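Local structure of cytochrome P450 (Rhodococcus erythropolis, 3WEC) at residues A[146-151]-A[403-408]; A[264-269]-A[372-377]. The protein is a heme-dependent cytochrome P450 monooxygenase that N-hydroxylates the quinoline ring of aurachin alkaloids, a step that confers their antibiotic activity. One frame throughout, in Å; residues are numbered along the deposited sequence.

Contact 1 (A[146-151]-A[403-408]); sequences TDAVSE and ETLSVA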
loop_
_atom_site.group_PDB
_atom_site.type_symbol
_atom_site.label_atom_id
_atom_site.label_comp_id
_atom_site.label_asym_id
_atom_site.label_seq_id
_atom_site.Cartn_x
_atom_site.Cartn_y
_atom_site.Cartn_z
ATOM N N THR A 146 -19.433 -0.120 14.923
ATOM C CA THR A 146 -20.226 0.763 14.082
ATOM C C THR A 146 -19.520 0.981 12.736
ATOM O O THR A 146 -20.143 0.931 11.678
ATOM C CB THR A 146 -20.454 2.127 14.766
ATOM O OG1 THR A 146 -21.230 1.951 15.961
ATOM C CG2 THR A 146 -21.184 3.091 13.833
ATOM N N ASP A 147 -18.212 1.220 12.791
ATOM C CA ASP A 147 -17.409 1.444 11.600
ATOM C C ASP A 147 -16.272 0.445 11.566
ATOM O O ASP A 147 -15.402 0.453 12.439
ATOM C CB ASP A 147 -16.880 2.880 11.562
ATOM C CG ASP A 147 -15.831 3.094 10.470
ATOM O OD1 ASP A 147 -16.008 2.610 9.341
ATOM O OD2 ASP A 147 -14.815 3.759 10.744
ATOM N N ALA A 148 -16.307 -0.435 10.563
ATOM C CA ALA A 148 -15.298 -1.466 10.397
ATOM C C ALA A 148 -14.008 -0.861 9.938
ATOM O O ALA A 148 -12.958 -1.498 10.098
ATOM C CB ALA A 148 -15.757 -2.538 9.414
ATOM N N VAL A 149 -14.039 0.345 9.348
ATOM C CA VAL A 149 -12.754 0.964 8.989
ATOM C C VAL A 149 -11.934 1.380 10.212
ATOM O O VAL A 149 -10.786 0.916 10.373
ATOM C CB VAL A 149 -12.801 2.069 7.902
ATOM C CG1 VAL A 149 -11.388 2.555 7.610
ATOM C CG2 VAL A 149 -13.435 1.557 6.607
ATOM N N SER A 150 -12.507 2.202 11.081
ATOM C CA SER A 150 -11.745 2.740 12.205
ATOM C C SER A 150 -11.654 1.823 13.425
ATOM O O SER A 150 -10.795 2.028 14.286
ATOM C CB SER A 150 -12.258 4.118 12.630
ATOM O OG SER A 150 -13.586 4.035 13.166
ATOM N N GLU A 151 -12.531 0.826 13.512
ATOM C CA GLU A 151 -12.543 -0.055 14.679
ATOM C C GLU A 151 -11.898 -1.407 14.410
ATOM O O GLU A 151 -11.516 -2.131 15.348
ATOM C CB GLU A 151 -13.975 -0.215 15.240
ATOM C CG GLU A 151 -14.651 1.115 15.531
ATOM C CD GLU A 151 -16.139 0.988 15.771
ATOM O OE1 GLU A 151 -16.541 0.403 16.801
ATOM O OE2 GLU A 151 -16.926 1.488 14.941
ATOM N N GLU A 403 -13.869 4.846 3.486
ATOM C CA GLU A 403 -13.657 5.795 4.583
ATOM C C GLU A 403 -14.301 5.279 5.877
ATOM O O GLU A 403 -13.713 5.392 6.940
ATOM C CB GLU A 403 -14.225 7.208 4.184
ATOM C CG GLU A 403 -14.289 8.270 5.284
ATOM C CD GLU A 403 -13.884 9.669 4.818
ATOM O OE1 GLU A 403 -14.757 10.578 4.782
ATOM O OE2 GLU A 403 -12.675 9.865 4.504
ATOM N N THR A 404 -15.537 4.784 5.748
ATOM C CA THR A 404 -16.367 4.199 6.808
ATOM C C THR A 404 -16.973 2.894 6.250
ATOM O O THR A 404 -16.925 2.652 5.035
ATOM C CB THR A 404 -17.537 5.120 7.307
ATOM O OG1 THR A 404 -18.547 5.282 6.298
ATOM C CG2 THR A 404 -17.073 6.487 7.844
ATOM N N LEU A 405 -17.544 2.051 7.111
ATOM C CA LEU A 405 -18.093 0.772 6.634
ATOM C C LEU A 405 -19.014 0.175 7.689
ATOM O O LEU A 405 -18.594 -0.033 8.837
ATOM C CB LEU A 405 -16.946 -0.195 6.263
ATOM C CG LEU A 405 -17.243 -1.378 5.326
ATOM C CD1 LEU A 405 -17.659 -0.930 3.918
ATOM C CD2 LEU A 405 -16.029 -2.290 5.258
ATOM N N SER A 406 -20.285 -0.022 7.337
ATOM C CA SER A 406 -21.222 -0.723 8.221
ATOM C C SER A 406 -21.353 -2.138 7.737
ATOM O O SER A 406 -21.699 -2.361 6.583
ATOM C CB SER A 406 -22.592 -0.066 8.203
ATOM O OG SER A 406 -22.365 1.304 8.010
ATOM N N VAL A 407 -21.050 -3.095 8.603
ATOM C CA VAL A 407 -21.146 -4.486 8.194
ATOM C C VAL A 407 -22.069 -5.241 9.112
ATOM O O VAL A 407 -21.982 -5.129 10.338
ATOM C CB VAL A 407 -19.769 -5.199 8.024
ATOM C CG1 VAL A 407 -18.614 -4.205 7.950
ATOM C CG2 VAL A 407 -19.516 -6.224 9.106
ATOM N N ALA A 408 -22.968 -5.988 8.498
ATOM C CA ALA A 408 -23.765 -6.964 9.216
ATOM C C ALA A 408 -23.085 -8.302 9.035
ATOM O O ALA A 408 -22.527 -8.614 7.983
ATOM C CB ALA A 408 -25.184 -6.999 8.703
#

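Contact 2 (A[264-269]-A[372-377]); sequences NMLITF and QHFLRE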
loop_
_atom_site.group_PDB
_atom_site.type_symbol
_atom_site.label_atom_id
_atom_site.label_comp_id
_atom_site.label_asym_id
_atom_site.label_seq_id
_atom_site.Cartn_x
_atom_site.Cartn_y
_atom_site.Cartn_z
ATOM N N ASN A 264 -11.953 -3.402 1.523
ATOM C CA ASN A 264 -12.241 -3.934 0.194
ATOM C C ASN A 264 -12.558 -5.437 0.203
ATOM O O ASN A 264 -13.397 -5.870 -0.545
ATOM C CB ASN A 264 -11.039 -3.662 -0.727
ATOM C CG ASN A 264 -10.937 -2.212 -1.146
ATOM O OD1 ASN A 264 -11.886 -1.390 -0.977
ATOM N ND2 ASN A 264 -9.803 -1.874 -1.717
ATOM N N MET A 265 -11.865 -6.218 1.040
ATOM C CA MET A 265 -12.147 -7.659 1.159
ATOM C C MET A 265 -13.574 -7.863 1.607
ATOM O O MET A 265 -14.334 -8.644 1.011
ATOM C CB MET A 265 -11.208 -8.334 2.166
ATOM C CG MET A 265 -11.421 -9.836 2.256
ATOM S SD MET A 265 -10.343 -10.589 3.468
ATOM C CE MET A 265 -8.840 -10.764 2.529
ATOM N N LEU A 266 -13.925 -7.128 2.653
ATOM C CA LEU A 266 -15.280 -7.077 3.206
ATOM C C LEU A 266 -16.379 -6.730 2.159
ATOM O O LEU A 266 -17.313 -7.504 1.939
ATOM C CB LEU A 266 -15.275 -6.100 4.390
ATOM C CG LEU A 266 -15.141 -6.618 5.829
ATOM C CD1 LEU A 266 -14.962 -8.144 5.984
ATOM C CD2 LEU A 266 -14.127 -5.867 6.650
ATOM N N ILE A 267 -16.217 -5.583 1.498
ATOM C CA ILE A 267 -17.092 -5.139 0.410
ATOM C C ILE A 267 -17.235 -6.235 -0.644
ATOM O O ILE A 267 -18.314 -6.473 -1.120
ATOM C CB ILE A 267 -16.532 -3.852 -0.263
ATOM C CG1 ILE A 267 -16.364 -2.724 0.770
ATOM C CG2 ILE A 267 -17.386 -3.418 -1.458
ATOM C CD1 ILE A 267 -15.489 -1.567 0.339
ATOM N N THR A 268 -16.125 -6.878 -1.013
ATOM C CA THR A 268 -16.136 -7.911 -2.075
ATOM C C THR A 268 -16.852 -9.226 -1.689
ATOM O O THR A 268 -17.624 -9.777 -2.471
ATOM C CB THR A 268 -14.691 -8.168 -2.563
ATOM O OG1 THR A 268 -14.068 -6.926 -2.852
ATOM C CG2 THR A 268 -14.650 -9.031 -3.816
ATOM N N PHE A 269 -16.628 -9.738 -0.488
ATOM C CA PHE A 269 -17.426 -10.898 -0.051
ATOM C C PHE A 269 -18.906 -10.584 0.244
ATOM O O PHE A 269 -19.740 -11.486 0.238
ATOM C CB PHE A 269 -16.750 -11.633 1.115
ATOM C CG PHE A 269 -15.510 -12.393 0.716
ATOM C CD1 PHE A 269 -15.554 -13.356 -0.287
ATOM C CD2 PHE A 269 -14.307 -12.163 1.347
ATOM C CE1 PHE A 269 -14.421 -14.058 -0.658
ATOM C CE2 PHE A 269 -13.164 -12.863 0.976
ATOM C CZ PHE A 269 -13.222 -13.813 -0.021
ATOM N N GLN A 372 -4.357 -13.366 5.228
ATOM C CA GLN A 372 -4.726 -14.800 5.310
ATOM C C GLN A 372 -5.262 -15.226 6.638
ATOM O O GLN A 372 -6.261 -15.958 6.675
ATOM C CB GLN A 372 -3.542 -15.700 4.989
ATOM C CG GLN A 372 -3.140 -15.571 3.535
ATOM C CD GLN A 372 -1.831 -16.226 3.245
ATOM O OE1 GLN A 372 -1.210 -16.811 4.138
ATOM N NE2 GLN A 372 -1.402 -16.152 1.992
ATOM N N HIS A 373 -4.601 -14.812 7.720
ATOM C CA HIS A 373 -5.122 -15.072 9.070
ATOM C C HIS A 373 -6.421 -14.356 9.278
ATOM O O HIS A 373 -7.287 -14.844 10.013
ATOM C CB HIS A 373 -4.170 -14.584 10.153
ATOM C CG HIS A 373 -2.989 -15.456 10.366
ATOM N ND1 HIS A 373 -3.082 -16.665 10.923
ATOM C CD2 HIS A 373 -1.643 -15.234 10.114
ATOM C CE1 HIS A 373 -1.858 -17.214 11.008
ATOM N NE2 HIS A 373 -0.977 -16.327 10.507
ATOM N N PHE A 374 -6.545 -13.165 8.690
ATOM C CA PHE A 374 -7.779 -12.407 8.873
ATOM C C PHE A 374 -8.946 -13.115 8.202
ATOM O O PHE A 374 -10.005 -13.236 8.808
ATOM C CB PHE A 374 -7.674 -10.989 8.337
ATOM C CG PHE A 374 -8.949 -10.190 8.489
ATOM C CD1 PHE A 374 -9.191 -9.473 9.643
ATOM C CD2 PHE A 374 -9.887 -10.141 7.465
ATOM C CE1 PHE A 374 -10.352 -8.728 9.792
ATOM C CE2 PHE A 374 -11.031 -9.378 7.603
ATOM C CZ PHE A 374 -11.282 -8.700 8.774
ATOM N N LEU A 375 -8.745 -13.550 6.952
ATOM C CA LEU A 375 -9.776 -14.210 6.184
ATOM C C LEU A 375 -10.161 -15.576 6.847
ATOM O O LEU A 375 -11.349 -15.885 6.970
ATOM C CB LEU A 375 -9.317 -14.383 4.731
ATOM C CG LEU A 375 -10.318 -14.567 3.578
ATOM C CD1 LEU A 375 -9.742 -15.487 2.516
ATOM C CD2 LEU A 375 -11.696 -15.029 4.002
ATOM N N ARG A 376 -9.150 -16.335 7.290
ATOM C CA ARG A 376 -9.319 -17.627 7.948
ATOM C C ARG A 376 -10.182 -17.527 9.214
ATOM O O ARG A 376 -11.048 -18.373 9.443
ATOM C CB ARG A 376 -7.983 -18.291 8.307
ATOM C CG ARG A 376 -8.197 -19.600 9.069
ATOM C CD ARG A 376 -6.938 -20.419 9.364
ATOM N NE ARG A 376 -6.232 -20.797 8.147
ATOM C CZ ARG A 376 -5.213 -20.113 7.631
ATOM N NH1 ARG A 376 -4.740 -19.021 8.236
ATOM N NH2 ARG A 376 -4.654 -20.538 6.513
ATOM N N GLU A 377 -9.919 -16.505 10.033
ATOM C CA GLU A 377 -10.727 -16.267 11.231
ATOM C C GLU A 377 -12.140 -15.839 10.820
ATOM O O GLU A 377 -13.138 -16.309 11.368
ATOM C CB GLU A 377 -10.068 -15.195 12.115
ATOM C CG GLU A 377 -8.780 -15.616 12.815
ATOM C CD GLU A 377 -8.972 -16.818 13.741
ATOM O OE1 GLU A 377 -8.188 -17.784 13.581
ATOM O OE2 GLU A 377 -9.911 -16.801 14.594
#

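Contact 1 (A[146-151]-A[403-408])
Asp147 and Leu405 meet at the start of helix 148-153, where Asp147 is the N-cap. With CG anti to the backbone N (chi1 170°), Asp147 brings its carboxylate both to the first turn of its own helix and to the passing chain of 403-408. Its OD1 lies 2.8 Å from Leu405 N, but the N-H points well off the line and the bond is weak. The second bond across is far straighter: Ala148 N donates to Leu405 O over 2.9 Å at 170°. Around it the packing is tight and largely apolar. Ala148 CB rests 3.6 Å from Val407 CG1, and Val149 CG2 is 3.9 Å from Leu405 CB. The other side is loose and open to solvent: the side chains of Thr146, Glu403 and Ser406 start away from the opposite segment, and these residues are exposed. Thr404 is exposed too, though its CA comes within 3.0 Å of Asp147 OD1. Beyond these segments, Val407 enters the strand that pairs with 384-387, so the helix start sits beside the small two-stranded sheet near the C-terminus. OD2 of Asp147 is the firmer end of the carboxylate, accepting from Ser150 N at 2.8 Å and from Ser150 OG at 2.7 Å, both on the same face of its plane. Such a grip, together with the positive end of the helix dipole, would probably keep Asp147 ionised and hold it in place as the cap.

Contact 2 (A[264-269]-A[372-377])
The Phe374 ring meets 264-269 with its edge: Met265 SD and Leu266 CD1 both sit near the ring plane, and neither covers a face. The second ring, Phe269, is approached obliquely by Leu375 CD2, while outside the two segments Phe342 meets it edge-to-face and the ring of Phe276 also touches it. This is the meeting of two long helices of the P450 fold, helix I (240-271) and helix L (364-381), and its central interaction is a Met-aromatic contact. Met265 SD is 4.0 Å from Phe374 CD2 and 5.3 Å from the ring centroid, 79° off the ring normal, so the sulfur faces the C-H rim and not the pi cloud. Met265 is extended through its first two torsions (chi1 -177°), which carries SD well out between the helices; the bend at the third only turns CE. There the sulfur also reaches Leu375 CG at 4.0 Å, the two side chains crossing at about a right angle. Leu266 CD1 adds a longer contact, 4.4 Å from Phe374 CE2. On the other flank, Phe269 CE2 and Leu375 CD2 are 4.0 Å apart. Long side chains are needed because the segment axes stay 12.3 Å apart at a crossing angle of -38°; all five touching residues are buried, and no hydrogen bond links the helices here. Val139 of helix 128-141 packs on Phe374, and Val293 of helix 286-296 on Met265. On 264-269 itself, Asn264 O holds two donors of Thr268 from opposite faces of its carbonyl plane: the backbone N, and OG1 at 2.6 Å.

In the fold
Contacts 1 and 2 have centres about 14 Å apart and share a boundary at Leu405. Its CD1 lies 3.8 Å from Ile267 CG1 and its CD2 4.0 Å from Leu266 CB, so a residue of contact 1 packs on the helix that carries half of contact 2. Along the chain, 264-269 and 372-377 are nested within the loop that contact 1 closes. Both contacts stand back from the annotated sites: the side chain of Met265 is about 10 Å from the heme and that of Val149 about 13 Å. Both helices of contact 2 also lead to the heme: 364-381 begins shortly after Cys361, the axial iron ligand, and 240-271 passes over the distal face, as in other P450s.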